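Lactaldehyde dehydrogenase (Escherichia coli, PDB 2HG2) catalyses the irreversible NAD-dependent oxidation of L-lactaldehyde to L-lactate, and also oxidises glycolaldehyde, as a homotetramer in L-fucose and L-rhamnose breakdown. Local coordinates at residues Pro64-Ala69 / Glu117-Tyr122; Pro177-Pro182 / Leu206-Thr211; Ala223-Thr228 / Asn244-Cys249; Ala288-Val293 / Ser378-Glu383; Val351-Lys356 / Tyr365-Leu370. All coordinates share one frame; numbering follows the deposited sequence.

Interaction 1: Pro64-Ala69 / Glu117-Tyr122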
# COMPACT_ATOMS: atom_id res chain seq x y z
N PRO A 64 9.01 -21.02 6.34
CA PRO A 64 7.91 -20.04 6.35
C PRO A 64 8.41 -18.83 7.14
O PRO A 64 9.17 -19.00 8.09
CB PRO A 64 6.80 -20.79 7.08
CG PRO A 64 7.04 -22.22 6.70
CD PRO A 64 8.55 -22.35 6.79
N ALA A 65 7.98 -17.63 6.78
CA ALA A 65 8.44 -16.43 7.47
C ALA A 65 8.17 -16.47 8.97
O ALA A 65 9.01 -16.02 9.76
CB ALA A 65 7.80 -15.18 6.85
N ILE A 66 7.03 -17.01 9.37
CA ILE A 66 6.69 -17.07 10.79
C ILE A 66 7.68 -17.91 11.58
O ILE A 66 7.88 -17.68 12.77
CB ILE A 66 5.26 -17.62 11.01
CG1 ILE A 66 4.87 -17.44 12.48
CG2 ILE A 66 5.21 -19.11 10.65
CD1 ILE A 66 4.83 -15.98 12.94
N GLU A 67 8.32 -18.88 10.92
CA GLU A 67 9.31 -19.71 11.60
C GLU A 67 10.61 -18.92 11.77
O GLU A 67 11.33 -19.09 12.76
CB GLU A 67 9.55 -21.02 10.83
CG GLU A 67 8.42 -22.04 11.04
CD GLU A 67 8.59 -23.35 10.26
OE1 GLU A 67 9.73 -23.88 10.21
OE2 GLU A 67 7.58 -23.85 9.71
N ARG A 68 10.92 -18.05 10.81
CA ARG A 68 12.12 -17.24 10.95
C ARG A 68 11.85 -16.26 12.09
O ARG A 68 12.71 -16.04 12.94
CB ARG A 68 12.45 -16.50 9.65
CG ARG A 68 12.84 -17.44 8.50
CD ARG A 68 13.46 -16.68 7.33
NE ARG A 68 12.53 -15.79 6.64
CZ ARG A 68 11.81 -16.14 5.57
NH1 ARG A 68 11.90 -17.37 5.08
NH2 ARG A 68 11.01 -15.26 4.99
N ALA A 69 10.64 -15.69 12.13
CA ALA A 69 10.29 -14.75 13.19
C ALA A 69 10.41 -15.49 14.52
O ALA A 69 10.85 -14.93 15.52
CB ALA A 69 8.86 -14.25 13.00
N GLU A 117 7.59 -9.36 13.67
CA GLU A 117 6.16 -9.21 13.38
C GLU A 117 5.83 -8.97 11.91
O GLU A 117 4.67 -9.07 11.50
CB GLU A 117 5.59 -8.06 14.24
CG GLU A 117 5.83 -8.27 15.73
CD GLU A 117 5.39 -7.09 16.58
OE1 GLU A 117 5.36 -5.95 16.06
OE2 GLU A 117 5.08 -7.30 17.77
N TRP A 118 6.85 -8.66 11.10
CA TRP A 118 6.63 -8.44 9.67
C TRP A 118 6.43 -9.74 8.90
O TRP A 118 5.97 -9.72 7.77
CB TRP A 118 7.81 -7.66 9.06
CG TRP A 118 7.73 -6.17 9.25
CD1 TRP A 118 8.62 -5.37 9.93
CD2 TRP A 118 6.70 -5.29 8.77
NE1 TRP A 118 8.20 -4.06 9.91
CE2 TRP A 118 7.03 -3.98 9.20
CE3 TRP A 118 5.53 -5.48 8.02
CZ2 TRP A 118 6.23 -2.87 8.90
CZ3 TRP A 118 4.73 -4.37 7.72
CH2 TRP A 118 5.09 -3.08 8.16
N ALA A 119 6.76 -10.87 9.52
CA ALA A 119 6.65 -12.19 8.87
C ALA A 119 5.45 -12.42 7.95
O ALA A 119 5.60 -12.80 6.79
CB ALA A 119 6.68 -13.29 9.93
N ARG A 120 4.25 -12.21 8.47
CA ARG A 120 3.05 -12.44 7.68
C ARG A 120 2.52 -11.16 7.07
O ARG A 120 1.40 -11.13 6.59
CB ARG A 120 1.95 -13.02 8.58
CG ARG A 120 2.29 -14.34 9.26
CD ARG A 120 1.44 -14.51 10.51
NE ARG A 120 1.37 -15.90 10.95
CZ ARG A 120 1.23 -16.26 12.23
NH1 ARG A 120 1.15 -15.34 13.18
NH2 ARG A 120 1.15 -17.54 12.55
N ARG A 121 3.31 -10.09 7.07
CA ARG A 121 2.82 -8.82 6.57
C ARG A 121 3.48 -8.17 5.36
O ARG A 121 2.85 -7.32 4.73
CB ARG A 121 2.81 -7.80 7.72
CG ARG A 121 1.94 -8.21 8.89
CD ARG A 121 1.90 -7.10 9.94
NE ARG A 121 0.75 -7.27 10.82
CZ ARG A 121 0.72 -8.09 11.86
NH1 ARG A 121 1.79 -8.82 12.17
NH2 ARG A 121 -0.40 -8.20 12.57
N TYR A 122 4.71 -8.52 5.02
CA TYR A 122 5.29 -7.87 3.85
C TYR A 122 4.61 -8.44 2.63
O TYR A 122 4.56 -9.67 2.45
CB TYR A 122 6.83 -8.01 3.82
CG TYR A 122 7.41 -9.40 3.70
CD1 TYR A 122 7.79 -9.91 2.45
CD2 TYR A 122 7.70 -10.16 4.83
CE1 TYR A 122 8.45 -11.15 2.33
CE2 TYR A 122 8.35 -11.40 4.73
CZ TYR A 122 8.72 -11.88 3.48
OH TYR A 122 9.37 -13.09 3.37

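Interaction 2: Pro177-Pro182 / Leu206-Thr211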
# COMPACT_ATOMS: atom_id res chain seq x y z
N PRO A 177 31.79 -6.38 13.65
CA PRO A 177 31.62 -5.30 14.64
C PRO A 177 32.77 -4.33 14.46
O PRO A 177 33.75 -4.65 13.78
CB PRO A 177 31.74 -6.02 15.99
CG PRO A 177 31.80 -7.50 15.66
CD PRO A 177 32.34 -7.59 14.27
N SER A 178 32.65 -3.15 15.05
CA SER A 178 33.75 -2.19 14.99
C SER A 178 34.83 -2.82 15.86
O SER A 178 34.52 -3.45 16.87
CB SER A 178 33.34 -0.86 15.60
OG SER A 178 34.48 -0.07 15.86
N GLU A 179 36.09 -2.65 15.47
CA GLU A 179 37.18 -3.21 16.24
C GLU A 179 37.27 -2.57 17.63
O GLU A 179 37.93 -3.11 18.52
CB GLU A 179 38.50 -3.02 15.50
CG GLU A 179 38.89 -1.57 15.30
CD GLU A 179 40.03 -1.39 14.33
OE1 GLU A 179 39.84 -1.71 13.13
OE2 GLU A 179 41.13 -0.95 14.75
N PHE A 180 36.61 -1.43 17.82
CA PHE A 180 36.63 -0.75 19.11
C PHE A 180 35.58 -1.28 20.07
O PHE A 180 35.72 -1.14 21.28
CB PHE A 180 36.38 0.76 18.95
CG PHE A 180 37.34 1.45 18.03
CD1 PHE A 180 38.71 1.39 18.27
CD2 PHE A 180 36.88 2.15 16.93
CE1 PHE A 180 39.61 2.02 17.40
CE2 PHE A 180 37.76 2.78 16.06
CZ PHE A 180 39.14 2.71 16.30
N THR A 181 34.53 -1.90 19.53
CA THR A 181 33.45 -2.41 20.36
C THR A 181 32.91 -3.79 19.95
O THR A 181 31.72 -3.94 19.69
CB THR A 181 32.27 -1.40 20.37
OG1 THR A 181 31.89 -1.10 19.01
CG2 THR A 181 32.69 -0.09 21.06
N PRO A 182 33.77 -4.81 19.92
CA PRO A 182 33.37 -6.17 19.54
C PRO A 182 32.79 -7.07 20.64
O PRO A 182 32.12 -8.06 20.33
CB PRO A 182 34.66 -6.74 18.98
CG PRO A 182 35.67 -6.17 19.93
CD PRO A 182 35.24 -4.72 20.04
N LEU A 206 35.70 -10.93 12.90
CA LEU A 206 36.39 -9.83 13.57
C LEU A 206 37.65 -9.37 12.86
O LEU A 206 38.41 -10.19 12.33
CB LEU A 206 36.75 -10.27 15.00
CG LEU A 206 35.58 -10.78 15.83
CD1 LEU A 206 36.10 -11.45 17.09
CD2 LEU A 206 34.66 -9.62 16.17
N GLY A 207 37.89 -8.07 12.87
CA GLY A 207 39.07 -7.53 12.22
C GLY A 207 38.95 -6.05 11.90
O GLY A 207 38.08 -5.36 12.44
N ARG A 208 39.82 -5.57 11.03
CA ARG A 208 39.83 -4.16 10.63
C ARG A 208 39.01 -3.95 9.36
O ARG A 208 38.73 -4.90 8.63
CB ARG A 208 41.26 -3.70 10.40
CG ARG A 208 42.19 -3.95 11.58
CD ARG A 208 43.61 -3.54 11.24
NE ARG A 208 44.06 -4.19 10.02
CZ ARG A 208 45.18 -3.87 9.37
NH1 ARG A 208 45.97 -2.90 9.83
NH2 ARG A 208 45.51 -4.51 8.25
N GLY A 209 38.65 -2.70 9.10
CA GLY A 209 37.87 -2.38 7.92
C GLY A 209 38.66 -2.64 6.66
O GLY A 209 38.13 -3.15 5.67
N GLU A 210 39.94 -2.30 6.70
CA GLU A 210 40.84 -2.48 5.57
C GLU A 210 40.88 -3.92 5.06
O GLU A 210 40.91 -4.17 3.86
CB GLU A 210 42.26 -2.04 5.98
CG GLU A 210 43.39 -2.66 5.17
CD GLU A 210 43.52 -2.07 3.78
OE1 GLU A 210 42.53 -2.13 3.01
OE2 GLU A 210 44.61 -1.56 3.45
N THR A 211 40.85 -4.87 5.99
CA THR A 211 40.92 -6.29 5.64
C THR A 211 39.57 -7.00 5.55
O THR A 211 39.09 -7.33 4.47
CB THR A 211 41.78 -7.03 6.68
OG1 THR A 211 41.35 -6.64 7.99
CG2 THR A 211 43.26 -6.68 6.49
O HOH W 1 36.14 -6.25 14.39

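Interaction 3: Ala223-Thr228 / Asn244-Cys249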
# COMPACT_ATOMS: atom_id res chain seq x y z
N ALA A 223 24.98 -10.09 -1.77
CA ALA A 223 23.92 -9.43 -2.52
C ALA A 223 23.81 -7.97 -2.08
O ALA A 223 23.43 -7.09 -2.86
CB ALA A 223 22.60 -10.16 -2.32
N MET A 224 24.12 -7.72 -0.81
CA MET A 224 24.07 -6.36 -0.29
C MET A 224 24.94 -6.16 0.93
O MET A 224 25.00 -7.01 1.82
CB MET A 224 22.63 -5.95 0.06
CG MET A 224 22.54 -4.53 0.66
SD MET A 224 20.86 -3.90 0.95
CE MET A 224 20.45 -4.72 2.50
N VAL A 225 25.63 -5.02 0.96
CA VAL A 225 26.46 -4.69 2.09
C VAL A 225 25.81 -3.50 2.77
O VAL A 225 25.47 -2.51 2.12
CB VAL A 225 27.91 -4.33 1.69
CG1 VAL A 225 27.92 -3.20 0.67
CG2 VAL A 225 28.69 -3.93 2.93
N SER A 226 25.62 -3.61 4.08
CA SER A 226 25.01 -2.55 4.85
C SER A 226 26.06 -2.08 5.83
O SER A 226 26.67 -2.88 6.55
CB SER A 226 23.78 -3.09 5.59
OG SER A 226 23.14 -2.07 6.34
N MET A 227 26.28 -0.77 5.87
CA MET A 227 27.27 -0.22 6.78
C MET A 227 26.90 1.14 7.35
O MET A 227 26.29 1.97 6.68
CB MET A 227 28.63 -0.14 6.08
CG MET A 227 29.69 0.64 6.84
SD MET A 227 29.60 2.42 6.51
CE MET A 227 31.28 2.90 6.73
N THR A 228 27.27 1.34 8.60
CA THR A 228 27.02 2.60 9.28
C THR A 228 28.37 3.07 9.78
O THR A 228 29.11 2.30 10.39
CB THR A 228 26.06 2.40 10.47
OG1 THR A 228 24.80 1.94 9.98
CG2 THR A 228 25.86 3.71 11.22
N ASN A 244 31.35 -5.35 -8.26
CA ASN A 244 30.45 -6.45 -8.56
C ASN A 244 29.00 -6.01 -8.61
O ASN A 244 28.08 -6.84 -8.54
CB ASN A 244 30.63 -7.56 -7.52
CG ASN A 244 32.00 -8.20 -7.59
OD1 ASN A 244 32.39 -8.77 -8.61
ND2 ASN A 244 32.75 -8.09 -6.50
N ILE A 245 28.79 -4.70 -8.73
CA ILE A 245 27.44 -4.14 -8.77
C ILE A 245 26.67 -4.61 -7.54
O ILE A 245 25.49 -4.95 -7.61
CB ILE A 245 26.67 -4.57 -10.05
CG1 ILE A 245 27.57 -4.50 -11.28
CG2 ILE A 245 25.48 -3.64 -10.26
CD1 ILE A 245 28.14 -3.10 -11.55
N THR A 246 27.36 -4.62 -6.41
CA THR A 246 26.75 -5.03 -5.15
C THR A 246 25.91 -3.89 -4.60
O THR A 246 26.33 -2.73 -4.60
CB THR A 246 27.84 -5.42 -4.13
OG1 THR A 246 28.62 -6.50 -4.67
CG2 THR A 246 27.20 -5.88 -2.82
N LYS A 247 24.71 -4.21 -4.13
CA LYS A 247 23.82 -3.19 -3.58
C LYS A 247 24.37 -2.69 -2.25
O LYS A 247 25.00 -3.45 -1.50
CB LYS A 247 22.42 -3.79 -3.38
CG LYS A 247 21.39 -2.81 -2.84
CD LYS A 247 20.04 -3.47 -2.50
CE LYS A 247 19.06 -2.41 -2.00
NZ LYS A 247 17.74 -2.93 -1.53
N VAL A 248 24.18 -1.40 -1.95
CA VAL A 248 24.64 -0.87 -0.68
C VAL A 248 23.54 -0.18 0.11
O VAL A 248 22.56 0.33 -0.45
CB VAL A 248 25.80 0.15 -0.84
CG1 VAL A 248 26.96 -0.49 -1.58
CG2 VAL A 248 25.31 1.40 -1.56
N CYS A 249 23.71 -0.18 1.42
CA CYS A 249 22.79 0.46 2.35
C CYS A 249 23.74 1.16 3.31
O CYS A 249 24.41 0.53 4.13
CB CYS A 249 21.95 -0.60 3.07
SG CYS A 249 20.67 0.08 4.14

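Interaction 4: Ala288-Val293 / Ser378-Glu383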
# COMPACT_ATOMS: atom_id res chain seq x y z
N ALA A 288 21.58 17.22 17.87
CA ALA A 288 21.67 18.51 17.21
C ALA A 288 23.13 18.93 17.31
O ALA A 288 23.71 18.94 18.40
CB ALA A 288 20.78 19.53 17.92
N GLU A 289 23.73 19.28 16.18
CA GLU A 289 25.13 19.68 16.15
C GLU A 289 25.28 21.08 15.59
O GLU A 289 26.38 21.62 15.52
CB GLU A 289 25.93 18.66 15.33
CG GLU A 289 27.44 18.73 15.56
CD GLU A 289 28.15 17.48 15.09
OE1 GLU A 289 27.90 16.39 15.65
OE2 GLU A 289 28.98 17.58 14.16
N ARG A 290 24.16 21.67 15.18
CA ARG A 290 24.13 23.01 14.64
C ARG A 290 22.85 23.66 15.17
O ARG A 290 21.75 23.24 14.81
CB ARG A 290 24.08 22.99 13.10
CG ARG A 290 25.35 22.48 12.42
CD ARG A 290 25.30 22.73 10.90
NE ARG A 290 24.40 21.83 10.18
CZ ARG A 290 23.57 22.21 9.21
NH1 ARG A 290 23.49 23.49 8.86
NH2 ARG A 290 22.81 21.32 8.59
N VAL A 291 23.00 24.66 16.02
CA VAL A 291 21.83 25.32 16.59
C VAL A 291 21.64 26.73 16.05
O VAL A 291 22.53 27.57 16.19
CB VAL A 291 21.93 25.42 18.14
CG1 VAL A 291 20.61 25.92 18.69
CG2 VAL A 291 22.28 24.06 18.73
N TYR A 292 20.49 26.98 15.44
CA TYR A 292 20.18 28.29 14.89
C TYR A 292 19.07 28.91 15.75
O TYR A 292 17.97 28.37 15.84
CB TYR A 292 19.72 28.18 13.43
CG TYR A 292 20.75 27.58 12.52
CD1 TYR A 292 20.86 26.19 12.36
CD2 TYR A 292 21.67 28.39 11.84
CE1 TYR A 292 21.85 25.63 11.56
CE2 TYR A 292 22.66 27.84 11.03
CZ TYR A 292 22.75 26.46 10.90
OH TYR A 292 23.75 25.92 10.13
N VAL A 293 19.38 30.05 16.37
CA VAL A 293 18.44 30.75 17.24
C VAL A 293 18.16 32.14 16.70
O VAL A 293 19.10 32.88 16.42
CB VAL A 293 19.04 30.91 18.65
CG1 VAL A 293 17.99 31.45 19.61
CG2 VAL A 293 19.59 29.57 19.13
N SER A 378 34.08 26.48 9.40
CA SER A 378 34.22 25.05 9.15
C SER A 378 33.52 24.16 10.16
O SER A 378 33.06 23.07 9.81
CB SER A 378 35.70 24.68 9.07
OG SER A 378 36.38 25.08 10.25
N ILE A 379 33.42 24.61 11.40
CA ILE A 379 32.77 23.80 12.43
C ILE A 379 31.29 23.56 12.12
O ILE A 379 30.65 22.70 12.73
CB ILE A 379 32.91 24.46 13.83
CG1 ILE A 379 32.47 23.46 14.90
CG2 ILE A 379 32.09 25.73 13.89
CD1 ILE A 379 32.71 23.93 16.31
N MET A 380 30.76 24.32 11.17
CA MET A 380 29.36 24.19 10.78
C MET A 380 29.24 23.27 9.56
O MET A 380 28.14 23.01 9.08
CB MET A 380 28.78 25.56 10.43
CG MET A 380 28.78 26.55 11.58
SD MET A 380 27.71 26.02 12.93
CE MET A 380 26.16 26.76 12.43
N HIS A 381 30.38 22.79 9.07
CA HIS A 381 30.40 21.93 7.89
C HIS A 381 31.34 20.74 8.08
O HIS A 381 31.92 20.24 7.11
CB HIS A 381 30.85 22.74 6.68
CG HIS A 381 29.98 23.91 6.37
ND1 HIS A 381 28.77 23.80 5.72
CD2 HIS A 381 30.15 25.23 6.63
CE1 HIS A 381 28.23 24.99 5.59
NE2 HIS A 381 29.04 25.88 6.13
N GLU A 382 31.48 20.28 9.32
CA GLU A 382 32.36 19.16 9.62
C GLU A 382 31.77 18.39 10.79
O GLU A 382 31.57 18.97 11.86
CB GLU A 382 33.74 19.67 10.03
CG GLU A 382 34.90 19.11 9.22
CD GLU A 382 35.25 19.99 8.04
OE1 GLU A 382 35.57 21.18 8.26
OE2 GLU A 382 35.21 19.49 6.89
N GLU A 383 31.49 17.11 10.61
CA GLU A 383 30.95 16.33 11.72
C GLU A 383 31.93 16.43 12.88
O GLU A 383 33.09 16.02 12.77
CB GLU A 383 30.75 14.87 11.31
CG GLU A 383 30.03 14.04 12.36
CD GLU A 383 29.53 12.72 11.81
OE1 GLU A 383 30.35 11.97 11.25
OE2 GLU A 383 28.32 12.44 11.96

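Interaction 5: Val351-Lys356 / Tyr365-Leu370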
# COMPACT_ATOMS: atom_id res chain seq x y z
N VAL A 351 34.19 31.06 22.89
CA VAL A 351 33.97 30.00 23.87
C VAL A 351 33.21 30.51 25.09
O VAL A 351 33.75 31.25 25.91
CB VAL A 351 35.31 29.40 24.36
CG1 VAL A 351 35.03 28.25 25.32
CG2 VAL A 351 36.13 28.91 23.18
N ALA A 352 31.95 30.11 25.20
CA ALA A 352 31.11 30.53 26.31
C ALA A 352 31.13 29.49 27.42
O ALA A 352 30.59 29.73 28.50
CB ALA A 352 29.68 30.74 25.83
N PHE A 353 31.77 28.36 27.16
CA PHE A 353 31.86 27.28 28.13
C PHE A 353 32.70 26.11 27.58
O PHE A 353 32.60 25.76 26.41
CB PHE A 353 30.45 26.79 28.48
CG PHE A 353 30.43 25.63 29.43
CD1 PHE A 353 31.07 25.71 30.67
CD2 PHE A 353 29.78 24.45 29.09
CE1 PHE A 353 31.06 24.62 31.55
CE2 PHE A 353 29.77 23.36 29.96
CZ PHE A 353 30.41 23.44 31.19
N GLY A 354 33.53 25.53 28.45
CA GLY A 354 34.37 24.41 28.05
C GLY A 354 35.48 24.84 27.11
O GLY A 354 36.15 25.84 27.35
N GLY A 355 35.68 24.06 26.04
CA GLY A 355 36.70 24.38 25.06
C GLY A 355 38.14 24.01 25.40
O GLY A 355 39.07 24.49 24.76
N LYS A 356 38.32 23.15 26.39
CA LYS A 356 39.66 22.73 26.79
C LYS A 356 39.65 21.24 27.12
O LYS A 356 39.01 20.81 28.07
CB LYS A 356 40.11 23.53 28.02
CG LYS A 356 41.50 23.20 28.54
CD LYS A 356 42.60 23.79 27.67
CE LYS A 356 43.97 23.60 28.33
NZ LYS A 356 45.08 24.13 27.50
N TYR A 365 36.24 15.30 27.00
CA TYR A 365 36.16 16.65 26.48
C TYR A 365 34.92 17.23 27.13
O TYR A 365 33.82 16.68 27.02
CB TYR A 365 36.01 16.68 24.96
CG TYR A 365 36.42 18.02 24.41
CD1 TYR A 365 37.77 18.35 24.29
CD2 TYR A 365 35.48 18.99 24.09
CE1 TYR A 365 38.17 19.62 23.88
CE2 TYR A 365 35.86 20.26 23.68
CZ TYR A 365 37.21 20.57 23.58
OH TYR A 365 37.60 21.83 23.20
N PRO A 366 35.07 18.35 27.85
CA PRO A 366 33.93 18.97 28.52
C PRO A 366 32.90 19.53 27.56
O PRO A 366 33.24 19.92 26.44
CB PRO A 366 34.58 20.05 29.37
CG PRO A 366 35.70 20.51 28.48
CD PRO A 366 36.28 19.19 27.97
N PRO A 367 31.63 19.57 27.98
CA PRO A 367 30.63 20.12 27.06
C PRO A 367 31.09 21.54 26.71
O PRO A 367 31.55 22.29 27.57
CB PRO A 367 29.33 20.08 27.88
CG PRO A 367 29.80 19.96 29.31
CD PRO A 367 31.00 19.07 29.21
N THR A 368 30.98 21.89 25.43
CA THR A 368 31.43 23.19 24.99
C THR A 368 30.38 23.97 24.22
O THR A 368 29.65 23.42 23.39
CB THR A 368 32.69 23.03 24.13
OG1 THR A 368 33.70 22.38 24.91
CG2 THR A 368 33.19 24.38 23.66
N LEU A 369 30.32 25.26 24.51
CA LEU A 369 29.37 26.14 23.85
C LEU A 369 30.15 27.22 23.10
O LEU A 369 30.92 27.97 23.70
CB LEU A 369 28.44 26.77 24.89
CG LEU A 369 27.29 27.63 24.39
CD1 LEU A 369 26.42 26.84 23.42
CD2 LEU A 369 26.47 28.09 25.58
N LEU A 370 29.96 27.27 21.79
CA LEU A 370 30.64 28.26 20.96
C LEU A 370 29.62 29.26 20.44
O LEU A 370 28.63 28.88 19.82
CB LEU A 370 31.35 27.57 19.79
CG LEU A 370 32.39 26.52 20.19
CD1 LEU A 370 33.04 25.92 18.96
CD2 LEU A 370 33.44 27.16 21.08

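Interaction 1: Pro64-Ala69 / Glu117-Tyr122
Apolar contacts carry most of this meeting and centre on Ala119, whose methyl sits against the first turn of helix 65-81. Its CB lies 3.8 Å from Ala65 CB and 3.9 Å from Ala69 CB, two residues one turn apart, and 3.6 Å from Ala65 O. In return Ala65 CB comes within 3.2 Å of Ala119 O. The CA atoms of Ala65 and Ala119 are 4.8 Å apart, a close approach between two alanines.

A second kind of contact is aliphatic on planar. Ile66 CD1 lies 3.7 Å from Arg120 CZ and stands over the centre of one guanidinium face; CG1, anti to the backbone N (chi1 -170°), sends it there. The polar partner of that guanidinium lies elsewhere: Arg120 NH2 forms a salt bridge with Asp130 of a second subunit.

The polar approach is not a bond. Arg68 NH2 is 3.2 Å from Tyr122 OH, near the guanidinium plane, but the angle is too poor for a hydrogen bond; the guanidinium and ring planes are 42° apart. Arg68 NE instead donates to Leu168 O.

Pro64 occupies the N-cap of helix 65-81, while 117-122 links helix 98-116 to strand 124-127. Leu168 of helix 155-168 touches Ala69, Ala119 and Tyr122, and Leu466 of helix 462-467 packs on Tyr122.

Interaction 2: Pro177-Pro182 / Leu206-Thr211
Leu206 meets Pro177 through one methyl: CD2 lies 3.6 Å from both CG and CD of the proline, and the two side chains run at about a right angle. The same methyl is 4.0 Å from Pro182 CB, so it touches both prolines of 177-182. CG stands anti to the carbonyl carbon, beside the backbone N (chi1 -54°), and CD2 is the branch that reaches the prolines. Ile38 of strand 34-39 packs on Leu206 and Pro182, while Ile186 also touches Leu206.

At Gly207 the link is a water. It accepts from Gly207 N at 2.9 Å and donates to Pro177 O, also at 2.9 Å, joining two backbones that form no direct hydrogen bond. The phi/psi pair of 160/-164° would drive a beta carbon into the preceding carbonyl oxygen, which accounts for the glycine. Pro177, Ser178 and Glu179 belong to the NAD(+) site, and their loop follows strand 172-176 in the Rossmann-like cofactor domain; Ser178 to Thr181 make a type I beta turn, with Ser178 OG accepting from Phe180 N in an ST turn.

Arg208, at the N-cap of helix 209-218, offers carbon rather than charge: Glu179 OE1 is 3.5 Å from Arg208 CA and 3.6 Å from its CG. The carboxylate stops short of the guanidinium, with Glu179 OE1 5.8 Å from Arg208 NE, which instead makes a long, weak ion pair with Asp40.

Interaction 3: Ala223-Thr228 / Asn244-Cys249
Val225 is gripped by Lys247 and Cys249 of the neighbouring strand through both its backbone polar atoms. Val225 N donates to Lys247 O at 3.0 Å, with an N-H...O angle of 163°, and Val225 O accepts from Cys249 N at 3.0 Å. Met227 N then bonds Cys249 O at 2.9 Å. The series begins with a weak bond, Lys247 N to Ala223 O at 3.4 Å. Acceptors Lys247 O, Val225 O and Cys249 O also receive CA-H contacts from Met224, Val248 and Ser226.

This is parallel pairing, the strand axes 19° apart, and helix 231-242 makes the crossover of a beta-alpha-beta unit. On the other edge of strand 222-228, backbone bonds to Thr147 and Ile149 continue the sheet.

Met224 and Lys247 share one face. Both have CG anti to the backbone N, and Met224 SD lies 3.6 Å from Lys247 CD, against the extended aliphatic chain; Lys247 NZ goes on to Glu468 O. Ser226 OG, 3.8 Å from Cys249 CB, is bonded to Lys162 NZ. On the opposite face Val225 and Val248 lie side by side, with Val225 CG1 3.7 Å from Val248 CG1.

Backbone polarity in this buried region is thus met by strand-to-strand bonds, while the polar ends of Ser226 and Lys247 find partners beyond the two strands.

Interaction 4: Ala288-Val293 / Ser378-Glu383
The contact lies in the catalytic domain, where the start of strand 290-294 faces the loop leading into strand 388-394, with Glu289, Arg290 and Tyr292 touching Glu383 and Met380. Glu289 reaches across with an extended chain, its OE2 3.4 Å from Glu383 CA. That oxygen has two polar partners close by, accepting from Thr384 N and forming a salt bridge with Lys255, whose NZ also bonds Ile379 O. Glu289 thus holds Thr384 directly and Ile379 only by way of Lys255.

Arg290 uses carbon for the crossing: CD lies 3.4 Å from Met380 O, the chain being bent at chi3 (-74°) so that its head turns aside. There NE donates to Lys255 O, NH2 to Ala404 O, and NH1 to Met403 O as well as to Tyr292 OH at 2.8 Å, the hydroxyl 22° out of the guanidinium plane.

The two segments run nearly opposite, 162° apart end to end, yet no hydrogen bond joins them directly; strand 388-394 supplies the parallel partner of Val291 in the sheet. Cys285, assigned as the active-site cysteine as in the aldehyde dehydrogenase family, has its side chain about 4 Å from that of Glu383.

A leucine in place of Arg290 would probably leave the carbonyls of Lys255, Met403 and Ala404 without this donor and take from the Tyr292 hydroxyl one of its two partners. Tyr292 meets Met380 from the opposite direction: Met380 CE is 3.4 Å from Tyr292 OH and 3.7 Å from its CZ. Bends at chi2 and chi3 bring that methyl round, while Tyr292 OH is also bonded to Gln375 OE1.

Interaction 5: Val351-Lys356 / Tyr365-Leu370
The ring of Phe353 meets Pro367 obliquely, its CE2 3.2 Å from Pro367 O and 3.5 Å from Pro367 CG. The Tyr365 ring carries Pro366 CD over one face, 3.8 Å above the plane and offset toward the rim; its hydroxyl reaches across to Gly355, OH lying 3.1 Å from Gly355 C.

Two backbone bonds join the strands. Ala352 N donates to Leu369 O at 2.8 Å, and Leu369 N to Phe353 O at 3.0 Å. Ala352 and Phe353 both face Leu369, a classic beta bulge between antiparallel strands 350-353 and 368-371. Beside it, Val351 CG2 packs on Leu370 CD2.

Thr368 OG1, anti to the carbonyl carbon (chi1 -58°), accepts from Gly355 N at 2.8 Å and donates to Pro366 O from above the carbonyl plane (37° out of it), not on a lone pair. A valine here would probably leave Gly355 N without its acceptor and Pro366 O without its donor, freeing the Gly354-Gly355 backbone to shift. At Gly354 a beta carbon would collide with Pro367 O, and one at Gly355 with Val351 CG1.

One hydroxyl used as both acceptor and donor therefore ties Gly355 to Pro366 beyond the point where regular strand pairing stops.

In the fold
Along the chain, interactions 1, 2 and 3 follow in series; interactions 4 and 5 come after them, interaction 5 falling within the stretch between the two segments of interaction 4. Interaction 3 belongs to the mixed sheet containing strands 172-176 and 222-228; interaction 2 lies in the loop after strand 172-176, its centre about 18 Å from that of interaction 3, and helix 209-218 runs on to strand 222-228. Interactions 4 and 5 reach the other large sheet, centres about 14 Å apart, and touch where Ile379 CD1 meets Leu370 CD1. Interaction 1, about 49 Å from interaction 5 between centres, borders other subunits. The set thus spans the cofactor-binding and catalytic regions and the tetramer interface.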